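Cell division protein FtsI/penicillin binding protein 2 (PDB 4ZTK) probably cross-links peptidoglycan peptides as a D,D-transpeptidase of cell division, and belongs to the penicillin-binding proteins. Local coordinates at residues A[154-158]-A[212-216]; A[160-166]-A[183-187]. All coordinates share one frame; numbering follows the deposited sequence.

In the fold
Of the parts joined here, helix 148-157 comes first along the chain and ends in segment 154-158. Segment 160-166 follows and opens the loop before helix 172-181. Contact 2 closes the shorter loop: 183-187, just after helix 172-181, returns to 160-166. The chain then runs through helix 189-200 and the small sheet of 204-205 and 211-212. Contact 1 closes the longer loop, bringing 212-216 back to the end of helix 148-157. Contact 2 is nested inside contact 1, their centres about 17 Å apart. They touch where L155 O probably accepts a hydrogen bond from F160 N and where L155 and T156 pack on M162. Both lie in the helical part of the transpeptidase domain, beside the five-stranded sheet.

Contact 1 (A[154-158]-A[212-216]); sequences KLTEF and AIISE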
ATOM      1  N   LYS A 154     -11.697  -4.334 -12.768  1.00 38.67           N
ATOM      2  CA  LYS A 154     -10.523  -3.471 -12.776  1.00 35.76           C
ATOM      3  C   LYS A 154      -9.561  -3.801 -11.636  1.00 31.38           C
ATOM      4  O   LYS A 154      -8.346  -3.790 -11.830  1.00 33.13           O
ATOM      5  CB  LYS A 154     -10.915  -1.990 -12.771  1.00 33.67           C
ATOM      6  CG  LYS A 154      -9.735  -1.037 -12.955  1.00 36.96           C
ATOM      7  CD  LYS A 154      -8.990  -1.305 -14.257  1.00 33.51           C
ATOM      8  CE  LYS A 154      -9.884  -1.088 -15.465  1.00 33.83           C
ATOM      9  NZ  LYS A 154      -9.207  -1.509 -16.720  1.00 40.47           N
ATOM     10  N   LEU A 155     -10.090  -4.111 -10.456  1.00 28.45           N
ATOM     11  CA  LEU A 155      -9.215  -4.469  -9.339  1.00 26.76           C
ATOM     12  C   LEU A 155      -8.538  -5.822  -9.574  1.00 30.78           C
ATOM     13  O   LEU A 155      -7.398  -6.035  -9.154  1.00 33.06           O
ATOM     14  CB  LEU A 155      -9.959  -4.450  -8.002  1.00 34.43           C
ATOM     15  CG  LEU A 155      -9.741  -3.162  -7.197  1.00 40.63           C
ATOM     16  CD1 LEU A 155     -10.252  -1.945  -7.958  1.00 34.46           C
ATOM     17  CD2 LEU A 155     -10.387  -3.255  -5.822  1.00 34.16           C
ATOM     18  N   THR A 156      -9.239  -6.724 -10.254  1.00 24.95           N
ATOM     19  CA  THR A 156      -8.657  -8.006 -10.623  1.00 28.85           C
ATOM     20  C   THR A 156      -7.479  -7.776 -11.564  1.00 35.74           C
ATOM     21  O   THR A 156      -6.419  -8.380 -11.409  1.00 32.37           O
ATOM     22  CB  THR A 156      -9.705  -8.939 -11.276  1.00 29.23           C
ATOM     23  OG1 THR A 156     -10.643  -9.361 -10.279  1.00 32.94           O
ATOM     24  CG2 THR A 156      -9.040 -10.178 -11.895  1.00 28.92           C
ATOM     25  N   GLU A 157      -7.668  -6.876 -12.520  1.00 30.67           N
ATOM     26  CA  GLU A 157      -6.601  -6.510 -13.445  1.00 31.32           C
ATOM     27  C   GLU A 157      -5.393  -5.877 -12.756  1.00 29.82           C
ATOM     28  O   GLU A 157      -4.278  -5.950 -13.270  1.00 34.31           O
ATOM     29  CB  GLU A 157      -7.139  -5.584 -14.536  1.00 35.36           C
ATOM     30  CG  GLU A 157      -8.042  -6.295 -15.529  1.00 47.13           C
ATOM     31  CD  GLU A 157      -8.618  -5.359 -16.574  1.00 61.28           C
ATOM     32  OE1 GLU A 157      -9.447  -5.817 -17.388  1.00 69.99           O
ATOM     33  OE2 GLU A 157      -8.245  -4.168 -16.582  1.00 66.87           O
ATOM     34  N   PHE A 158      -5.615  -5.243 -11.606  1.00 30.33           N
ATOM     35  CA  PHE A 158      -4.521  -4.686 -10.812  1.00 27.83           C
ATOM     36  C   PHE A 158      -3.804  -5.740  -9.962  1.00 37.15           C
ATOM     37  O   PHE A 158      -2.836  -5.425  -9.264  1.00 28.49           O
ATOM     38  CB  PHE A 158      -5.019  -3.565  -9.894  1.00 32.64           C
ATOM     39  CG  PHE A 158      -5.042  -2.210 -10.546  1.00 29.76           C
ATOM     40  CD1 PHE A 158      -3.861  -1.576 -10.896  1.00 27.64           C
ATOM     41  CD2 PHE A 158      -6.246  -1.562 -10.784  1.00 34.48           C
ATOM     42  CE1 PHE A 158      -3.876  -0.322 -11.487  1.00 33.58           C
ATOM     43  CE2 PHE A 158      -6.272  -0.305 -11.376  1.00 36.07           C
ATOM     44  CZ  PHE A 158      -5.085   0.314 -11.731  1.00 33.66           C
ATOM     45  N   ALA A 212      -1.662  -1.483 -20.826  1.00 46.59           N
ATOM     46  CA  ALA A 212      -2.216  -0.392 -20.039  1.00 41.24           C
ATOM     47  C   ALA A 212      -3.445  -0.865 -19.275  1.00 43.92           C
ATOM     48  O   ALA A 212      -4.452  -1.230 -19.876  1.00 46.78           O
ATOM     49  CB  ALA A 212      -2.569   0.787 -20.937  1.00 39.21           C
ATOM     50  N   ILE A 213      -3.352  -0.869 -17.948  1.00 39.47           N
ATOM     51  CA  ILE A 213      -4.486  -1.225 -17.102  1.00 38.09           C
ATOM     52  C   ILE A 213      -5.436  -0.038 -16.980  1.00 41.93           C
ATOM     53  O   ILE A 213      -6.654  -0.201 -17.005  1.00 37.08           O
ATOM     54  CB  ILE A 213      -4.025  -1.682 -15.704  1.00 37.96           C
ATOM     55  CG1 ILE A 213      -3.102  -2.891 -15.829  1.00 35.73           C
ATOM     56  CG2 ILE A 213      -5.220  -2.024 -14.828  1.00 40.05           C
ATOM     57  CD1 ILE A 213      -3.698  -4.023 -16.652  1.00 34.61           C
ATOM     58  N   ILE A 214      -4.871   1.158 -16.852  1.00 40.23           N
ATOM     59  CA  ILE A 214      -5.667   2.379 -16.885  1.00 38.27           C
ATOM     60  C   ILE A 214      -5.067   3.379 -17.868  1.00 38.24           C
ATOM     61  O   ILE A 214      -3.892   3.280 -18.226  1.00 38.02           O
ATOM     62  CB  ILE A 214      -5.800   3.024 -15.489  1.00 31.36           C
ATOM     63  CG1 ILE A 214      -4.423   3.270 -14.871  1.00 32.14           C
ATOM     64  CG2 ILE A 214      -6.650   2.150 -14.581  1.00 30.00           C
ATOM     65  CD1 ILE A 214      -4.471   4.071 -13.553  1.00 25.61           C
ATOM     66  N   SER A 215      -5.877   4.338 -18.306  1.00 35.46           N
ATOM     67  CA  SER A 215      -5.441   5.332 -19.287  1.00 43.89           C
ATOM     68  C   SER A 215      -4.331   6.225 -18.745  1.00 49.04           C
ATOM     69  O   SER A 215      -4.058   6.236 -17.543  1.00 44.55           O
ATOM     70  CB  SER A 215      -6.618   6.210 -19.708  1.00 52.90           C
ATOM     71  OG  SER A 215      -7.010   7.056 -18.636  1.00 49.98           O
ATOM     72  N   GLU A 216      -3.699   6.981 -19.639  1.00 54.83           N
ATOM     73  CA  GLU A 216      -2.657   7.921 -19.241  1.00 54.72           C
ATOM     74  C   GLU A 216      -3.243   9.015 -18.361  1.00 46.71           C
ATOM     75  O   GLU A 216      -2.642   9.403 -17.358  1.00 41.28           O
ATOM     76  CB  GLU A 216      -1.990   8.542 -20.465  1.00 61.17           C
ATOM     77  CG  GLU A 216      -1.216   7.554 -21.317  1.00 74.76           C
ATOM     78  CD  GLU A 216      -0.492   8.225 -22.467  1.00 86.79           C
ATOM     79  OE1 GLU A 216      -0.662   9.450 -22.645  1.00 88.82           O
ATOM     80  OE2 GLU A 216       0.248   7.527 -23.192  1.00 89.65           O
TER
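The last turn of helix 148-157 meets the loop between strand 211-212 and helix 216-231, with the CA atoms of E157 and I213 6.8 Å apart. I213 is the centre of the contact. Its CG2 methyl sits over the middle of the F158 ring, 3.9 Å from the centroid and 9° off the ring normal, a CH-pi contact. Placing CG2 anti to the backbone N (chi1 -59° for CG1) aims this branch at the ring, while CD1 reaches the backbone O of E157. I214 comes in at about a right angle to F158, its CG2 3.7 Å from F158 CZ. K154 runs alongside I213, its chain bent at chi2 and chi3. Its NZ donates to the backbone O of I213 at 2.9 Å, in the carbonyl plane. The same NZ makes a salt bridge to E157 OE2 at 2.8 Å, on the syn side of the carboxylate but 26° out of its plane. One ammonium group thus joins a helix carboxylate to a loop carbonyl. E157 OE1 has a second cation in K153. F158 also meets F85 edge-to-face. The arrangement is a helix C-terminus packed against a strand-to-helix loop, within the helical region of the penicillin-binding transpeptidase fold.

Contact 2 (A[160-166]-A[183-187]); sequences FDMNSWW and ENIPV
The W165 indole lies against the backbone of 183-187, with W165 CE3 3.2 Å from I185 N, though W165 is an exposed residue. P186 covers one face. P186 CB is 3.7 Å from the centroid of the six-membered ring, a CH-pi contact 13° off the normal, and P186 CD sits nearer the rim. N184 CA lies at the indole edge, in its plane. W165 is also the centre of an inverse gamma turn. N184 ND2 donates to W165 O at 3.1 Å (N-H...O angle 140°). A chi1 of 66° puts the N184 amide between its backbone N and carbonyl carbon, from where ND2 also comes 3.5 Å from W166 CE3. W166 in turn makes a cation-pi contact with R152. D161 OD1 accepts from N163 N at 2.7 Å, an Asx turn, and from S164 N, which extends it to an Asx motif. These two bonds fix the carboxylate, and its OD2 rests 3.4 Å from P186 CG. This turn lies in the loop between helices 148-157 and 172-181 of the transpeptidase domain. Water 2 bridges D161 N and P186 O. I185 CD1 packs on the SE atom of M162, a selenomethionine, at 3.8 Å, and F160 turns its ring edge to V187 CG1.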
ATOM      1  N   PHE A 160      -5.530  -7.853  -7.734  1.00 29.24           N
ATOM      2  CA  PHE A 160      -6.270  -8.146  -6.512  1.00 29.46           C
ATOM      3  C   PHE A 160      -7.210  -9.343  -6.669  1.00 33.74           C
ATOM      4  O   PHE A 160      -7.871  -9.507  -7.694  1.00 33.64           O
ATOM      5  CB  PHE A 160      -7.059  -6.921  -6.034  1.00 26.99           C
ATOM      6  CG  PHE A 160      -6.193  -5.800  -5.556  1.00 27.30           C
ATOM      7  CD1 PHE A 160      -5.680  -5.806  -4.269  1.00 28.74           C
ATOM      8  CD2 PHE A 160      -5.879  -4.742  -6.394  1.00 24.59           C
ATOM      9  CE1 PHE A 160      -4.871  -4.771  -3.821  1.00 32.56           C
ATOM     10  CE2 PHE A 160      -5.069  -3.701  -5.954  1.00 26.10           C
ATOM     11  CZ  PHE A 160      -4.563  -3.716  -4.666  1.00 27.02           C
ATOM     12  N   ASP A 161      -7.263 -10.169  -5.631  1.00 30.40           N
ATOM     13  CA  ASP A 161      -8.203 -11.279  -5.559  1.00 31.98           C
ATOM     14  C   ASP A 161      -9.597 -10.752  -5.224  1.00 34.17           C
ATOM     15  O   ASP A 161      -9.873 -10.395  -4.085  1.00 35.59           O
ATOM     16  CB  ASP A 161      -7.741 -12.262  -4.482  1.00 32.65           C
ATOM     17  CG  ASP A 161      -8.663 -13.466  -4.327  1.00 37.65           C
ATOM     18  OD1 ASP A 161      -9.752 -13.523  -4.944  1.00 40.47           O
ATOM     19  OD2 ASP A 161      -8.279 -14.372  -3.564  1.00 40.28           O
HETATM   20  N   MSE A 162     -10.476 -10.721  -6.217  1.00 36.20           N
HETATM   21  CA  MSE A 162     -11.852 -10.296  -5.995  1.00 30.14           C
HETATM   22  C   MSE A 162     -12.784 -11.500  -6.060  1.00 40.54           C
HETATM   23  O   MSE A 162     -13.964 -11.373  -6.391  1.00 44.62           O
HETATM   24  CB  MSE A 162     -12.251  -9.250  -7.032  1.00 30.48           C
HETATM   25  CG  MSE A 162     -11.267  -8.096  -7.124  1.00 28.38           C
HETATM   26 SE   MSE A 162     -11.143  -7.086  -5.455  0.65 39.52          SE
HETATM   27  CE  MSE A 162     -12.853  -6.152  -5.565  1.00 27.78           C
ATOM     28  N   ASN A 163     -12.243 -12.672  -5.737  1.00 42.70           N
ATOM     29  CA  ASN A 163     -13.010 -13.913  -5.823  1.00 48.98           C
ATOM     30  C   ASN A 163     -13.114 -14.687  -4.512  1.00 47.64           C
ATOM     31  O   ASN A 163     -14.198 -15.118  -4.139  1.00 49.68           O
ATOM     32  CB  ASN A 163     -12.450 -14.816  -6.925  1.00 60.42           C
ATOM     33  CG  ASN A 163     -12.938 -14.420  -8.306  1.00 74.65           C
ATOM     34  OD1 ASN A 163     -12.415 -13.489  -8.919  1.00 75.46           O
ATOM     35  ND2 ASN A 163     -13.946 -15.132  -8.804  1.00 81.00           N
ATOM     36  N   SER A 164     -11.992 -14.859  -3.818  1.00 55.91           N
ATOM     37  CA  SER A 164     -11.964 -15.649  -2.587  1.00 59.85           C
ATOM     38  C   SER A 164     -12.991 -15.180  -1.576  1.00 67.52           C
ATOM     39  O   SER A 164     -13.948 -15.889  -1.273  1.00 74.77           O
ATOM     40  CB  SER A 164     -10.582 -15.594  -1.943  1.00 53.24           C
ATOM     41  OG  SER A 164      -9.603 -16.153  -2.797  1.00 64.93           O
ATOM     42  N   TRP A 165     -12.780 -13.977  -1.056  1.00 70.17           N
ATOM     43  CA  TRP A 165     -13.659 -13.406  -0.048  1.00 65.79           C
ATOM     44  C   TRP A 165     -14.817 -12.659  -0.707  1.00 66.16           C
ATOM     45  O   TRP A 165     -14.883 -11.429  -0.655  1.00 72.48           O
ATOM     46  CB  TRP A 165     -12.866 -12.473   0.879  1.00 64.42           C
ATOM     47  CG  TRP A 165     -11.731 -13.151   1.632  1.00 66.71           C
ATOM     48  CD1 TRP A 165     -11.487 -14.494   1.716  1.00 70.89           C
ATOM     49  CD2 TRP A 165     -10.693 -12.510   2.398  1.00 66.11           C
ATOM     50  NE1 TRP A 165     -10.371 -14.728   2.486  1.00 67.50           N
ATOM     51  CE2 TRP A 165      -9.865 -13.529   2.915  1.00 66.81           C
ATOM     52  CE3 TRP A 165     -10.387 -11.176   2.695  1.00 62.63           C
ATOM     53  CZ2 TRP A 165      -8.749 -13.255   3.714  1.00 62.77           C
ATOM     54  CZ3 TRP A 165      -9.278 -10.908   3.488  1.00 63.04           C
ATOM     55  CH2 TRP A 165      -8.475 -11.942   3.988  1.00 61.60           C
ATOM     56  N   TRP A 166     -15.727 -13.405  -1.331  1.00 62.16           N
ATOM     57  CA  TRP A 166     -16.879 -12.807  -2.007  1.00 66.34           C
ATOM     58  C   TRP A 166     -18.116 -13.705  -1.935  1.00 77.03           C
ATOM     59  O   TRP A 166     -18.062 -14.880  -2.302  1.00 82.91           O
ATOM     60  CB  TRP A 166     -16.544 -12.487  -3.468  1.00 66.82           C
ATOM     61  CG  TRP A 166     -17.561 -11.603  -4.144  1.00 68.40           C
ATOM     62  CD1 TRP A 166     -18.737 -11.993  -4.720  1.00 70.55           C
ATOM     63  CD2 TRP A 166     -17.489 -10.179  -4.310  1.00 67.23           C
ATOM     64  NE1 TRP A 166     -19.401 -10.902  -5.231  1.00 70.24           N
ATOM     65  CE2 TRP A 166     -18.656  -9.777  -4.993  1.00 66.15           C
ATOM     66  CE3 TRP A 166     -16.552  -9.206  -3.944  1.00 62.96           C
ATOM     67  CZ2 TRP A 166     -18.909  -8.444  -5.317  1.00 65.78           C
ATOM     68  CZ3 TRP A 166     -16.807  -7.883  -4.271  1.00 59.92           C
ATOM     69  CH2 TRP A 166     -17.976  -7.515  -4.949  1.00 57.09           C
ATOM     70  N   GLU A 183     -11.542  -4.543   3.054  1.00 34.70           N
ATOM     71  CA  GLU A 183     -11.932  -5.491   4.091  1.00 39.50           C
ATOM     72  C   GLU A 183     -12.047  -6.934   3.574  1.00 43.35           C
ATOM     73  O   GLU A 183     -11.578  -7.871   4.224  1.00 49.54           O
ATOM     74  CB  GLU A 183     -13.260  -5.039   4.712  1.00 43.08           C
ATOM     75  CG  GLU A 183     -13.710  -5.833   5.922  1.00 59.56           C
ATOM     76  CD  GLU A 183     -14.937  -5.227   6.587  1.00 65.60           C
ATOM     77  OE1 GLU A 183     -16.031  -5.824   6.488  1.00 62.17           O
ATOM     78  OE2 GLU A 183     -14.806  -4.151   7.207  1.00 66.90           O
ATOM     79  N   ASN A 184     -12.665  -7.114   2.410  1.00 35.84           N
ATOM     80  CA  ASN A 184     -12.869  -8.462   1.869  1.00 52.86           C
ATOM     81  C   ASN A 184     -11.873  -8.841   0.770  1.00 57.62           C
ATOM     82  O   ASN A 184     -12.236  -9.484  -0.220  1.00 64.83           O
ATOM     83  CB  ASN A 184     -14.315  -8.654   1.383  1.00 57.39           C
ATOM     84  CG  ASN A 184     -14.664  -7.775   0.187  1.00 60.98           C
ATOM     85  OD1 ASN A 184     -14.256  -6.614   0.111  1.00 58.86           O
ATOM     86  ND2 ASN A 184     -15.422  -8.333  -0.757  1.00 62.56           N
ATOM     87  N   ILE A 185     -10.615  -8.448   0.946  1.00 41.30           N
ATOM     88  CA  ILE A 185      -9.606  -8.689  -0.078  1.00 38.46           C
ATOM     89  C   ILE A 185      -8.314  -9.229   0.532  1.00 37.94           C
ATOM     90  O   ILE A 185      -7.616  -8.513   1.240  1.00 38.71           O
ATOM     91  CB  ILE A 185      -9.303  -7.403  -0.876  1.00 34.81           C
ATOM     92  CG1 ILE A 185     -10.598  -6.789  -1.425  1.00 40.49           C
ATOM     93  CG2 ILE A 185      -8.331  -7.690  -2.007  1.00 36.32           C
ATOM     94  CD1 ILE A 185     -10.409  -5.451  -2.115  1.00 43.03           C
ATOM     95  N   PRO A 186      -7.999 -10.503   0.260  1.00 31.92           N
ATOM     96  CA  PRO A 186      -6.747 -11.105   0.733  1.00 34.10           C
ATOM     97  C   PRO A 186      -5.556 -10.673  -0.122  1.00 36.60           C
ATOM     98  O   PRO A 186      -5.584 -10.840  -1.342  1.00 37.29           O
ATOM     99  CB  PRO A 186      -6.999 -12.605   0.560  1.00 37.68           C
ATOM    100  CG  PRO A 186      -7.955 -12.689  -0.591  1.00 33.27           C
ATOM    101  CD  PRO A 186      -8.823 -11.457  -0.506  1.00 33.88           C
ATOM    102  N   VAL A 187      -4.532 -10.106   0.511  1.00 32.59           N
ATOM    103  CA  VAL A 187      -3.293  -9.777  -0.184  1.00 28.37           C
ATOM    104  C   VAL A 187      -2.090 -10.357   0.555  1.00 33.99           C
ATOM    105  O   VAL A 187      -2.196 -10.786   1.702  1.00 31.36           O
ATOM    106  CB  VAL A 187      -3.095  -8.242  -0.366  1.00 30.63           C
ATOM    107  CG1 VAL A 187      -4.255  -7.629  -1.138  1.00 27.78           C
ATOM    108  CG2 VAL A 187      -2.909  -7.540   0.983  1.00 21.21           C
TER
HETATM  109  O   HOH W   1     -12.224 -11.182  -2.330  1.00 41.21           O
HETATM  110  O   HOH W   2      -5.449  -9.857  -3.611  1.00 41.64           O